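Local coordinates for protein dihydropteridine reductase (Caenorhabditis elegans, PDB 1OOE) that probably reduces quinonoid dihydrobiopterin to tetrahydrobiopterin with NADH or NADPH, as a homodimeric short-chain dehydrogenase/reductase, at residues Ile45-Asn50 / Gln58-Gln63. Numbering follows the deposited sequence.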
loop_
_atom_site.group_PDB
_atom_site.type_symbol
_atom_site.label_atom_id
_atom_site.label_comp_id
_atom_site.label_asym_id
_atom_site.label_seq_id
_atom_site.Cartn_x
_atom_site.Cartn_y
_atom_site.Cartn_z
ATOM N N ILE A 45 6.919 12.000 22.617
ATOM C CA ILE A 45 7.888 11.668 21.583
ATOM C C ILE A 45 7.572 12.619 20.431
ATOM O O ILE A 45 6.468 12.596 19.889
ATOM C CB ILE A 45 7.712 10.208 21.108
ATOM C CG1 ILE A 45 7.811 9.250 22.303
ATOM C CG2 ILE A 45 8.749 9.875 20.046
ATOM C CD1 ILE A 45 9.107 9.336 23.073
ATOM N N LEU A 46 8.540 13.455 20.068
ATOM C CA LEU A 46 8.341 14.437 19.006
ATOM C C LEU A 46 8.669 13.939 17.608
ATOM O O LEU A 46 9.770 13.456 17.346
ATOM C CB LEU A 46 9.168 15.693 19.297
ATOM C CG LEU A 46 9.002 16.852 18.310
ATOM C CD1 LEU A 46 7.565 17.347 18.341
ATOM C CD2 LEU A 46 9.958 17.974 18.675
ATOM N N VAL A 47 7.705 14.083 16.704
ATOM C CA VAL A 47 7.879 13.661 15.324
ATOM C C VAL A 47 8.077 14.880 14.426
ATOM O O VAL A 47 7.282 15.820 14.458
ATOM C CB VAL A 47 6.649 12.880 14.816
ATOM C CG1 VAL A 47 6.884 12.412 13.388
ATOM C CG2 VAL A 47 6.369 11.696 15.729
ATOM N N ASP A 48 9.146 14.858 13.635
ATOM C CA ASP A 48 9.452 15.947 12.715
ATOM C C ASP A 48 8.886 15.572 11.349
ATOM O O ASP A 48 9.441 14.727 10.649
ATOM C CB ASP A 48 10.968 16.141 12.608
ATOM C CG ASP A 48 11.346 17.375 11.813
ATOM O OD1 ASP A 48 10.590 17.754 10.895
ATOM O OD2 ASP A 48 12.411 17.964 12.096
ATOM N N GLY A 49 7.778 16.204 10.978
ATOM C CA GLY A 49 7.143 15.911 9.705
ATOM C C GLY A 49 7.980 16.157 8.466
ATOM O O GLY A 49 7.643 15.661 7.390
ATOM N N ASN A 50 9.067 16.913 8.603
ATOM C CA ASN A 50 9.933 17.210 7.463
ATOM C C ASN A 50 10.929 16.093 7.164
ATOM O O ASN A 50 11.483 16.027 6.064
ATOM C CB ASN A 50 10.700 18.519 7.695
ATOM C CG ASN A 50 9.786 19.724 7.797
ATOM O OD1 ASN A 50 8.915 19.932 6.950
ATOM N ND2 ASN A 50 9.985 20.535 8.832
ATOM N N GLN A 58 14.130 6.287 12.991
ATOM C CA GLN A 58 15.267 6.415 13.891
ATOM C C GLN A 58 14.991 7.333 15.073
ATOM O O GLN A 58 15.252 6.974 16.221
ATOM C CB GLN A 58 16.497 6.923 13.130
ATOM C CG GLN A 58 17.769 6.907 13.968
ATOM C CD GLN A 58 18.995 7.305 13.170
ATOM O OE1 GLN A 58 19.239 6.777 12.087
ATOM N NE2 GLN A 58 19.777 8.232 13.708
ATOM N N SER A 59 14.450 8.515 14.795
ATOM C CA SER A 59 14.169 9.482 15.849
ATOM C C SER A 59 13.123 8.983 16.836
ATOM O O SER A 59 13.304 9.091 18.047
ATOM C CB SER A 59 13.708 10.807 15.244
ATOM O OG SER A 59 13.532 11.782 16.254
ATOM N N ILE A 60 12.030 8.438 16.317
ATOM C CA ILE A 60 10.967 7.934 17.173
ATOM C C ILE A 60 11.459 6.763 18.028
ATOM O O ILE A 60 11.179 6.698 19.226
ATOM C CB ILE A 60 9.744 7.510 16.327
ATOM C CG1 ILE A 60 9.121 8.753 15.677
ATOM C CG2 ILE A 60 8.710 6.817 17.199
ATOM C CD1 ILE A 60 8.104 8.440 14.585
ATOM N N LEU A 61 12.212 5.850 17.422
ATOM C CA LEU A 61 12.734 4.709 18.170
ATOM C C LEU A 61 13.729 5.146 19.241
ATOM O O LEU A 61 13.699 4.643 20.363
ATOM C CB LEU A 61 13.397 3.700 17.228
ATOM C CG LEU A 61 12.499 2.589 16.674
ATOM C CD1 LEU A 61 11.284 3.192 15.989
ATOM C CD2 LEU A 61 13.298 1.722 15.710
ATOM N N GLU A 62 14.611 6.082 18.904
ATOM C CA GLU A 62 15.592 6.544 19.880
ATOM C C GLU A 62 14.910 7.183 21.078
ATOM O O GLU A 62 15.247 6.882 22.221
ATOM C CB GLU A 62 16.563 7.551 19.250
ATOM C CG GLU A 62 17.419 6.983 18.132
ATOM C CD GLU A 62 18.382 8.005 17.548
ATOM O OE1 GLU A 62 17.982 9.179 17.378
ATOM O OE2 GLU A 62 19.535 7.632 17.245
ATOM N N GLN A 63 13.947 8.061 20.814
ATOM C CA GLN A 63 13.232 8.749 21.882
ATOM C C GLN A 63 12.405 7.812 22.747
ATOM O O GLN A 63 12.338 7.980 23.967
ATOM C CB GLN A 63 12.313 9.821 21.303
ATOM C CG GLN A 63 13.031 10.972 20.639
ATOM C CD GLN A 63 12.057 11.983 20.085
ATOM O OE1 GLN A 63 11.369 12.675 20.837
ATOM N NE2 GLN A 63 11.975 12.060 18.763
#
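Ile45 and Leu46 close strand 43-46, within this chain the outermost parallel strand at one end of the Rossmann-type sheet, and meet the helix 53-68 that follows them in the chain. Ile45, whose backbone pairs with strand 28-34, runs its side chain alongside that of Gln63, the two pointing opposite ways. With CG1 lying beside the backbone N (chi1 -56°), its CD1 reaches Gln63 CB at 3.7 Å, while its CG2 faces Ile60 CG2 at 4.2 Å; a branched aliphatic residue can thus fill two sites on the helix at once.

The end of the Leu46 side chain leads away from the helix, and its backbone makes the contact. Gln63, extended beyond CG, brings its carboxamide against this edge: OE1 accepts from Leu46 N at 3.0 Å, and NE2 donates to Leu46 O at 3.0 Å, Leu46 O lying close to the plane of the Gln63 amide (12° out). The amide pairs with the strand's edge much as a neighbouring strand's peptide groups would, and this matching fixes its flip. Ser59 OG, one helical turn back, adds a less straight third contact to NE2 (133°). Without the carboxamide, as with an alanine here, Leu46 N and O would probably be left without these mates.

At Val47 the chain leaves the strand, yet a compact beta-branched residue still suits the apolar layer formed with Ile33 and Ile60, which helix 93-118 borders through Ile110 and Leu114. Here Val47 CG2 rests 3.9 Å from Ile60 CD1.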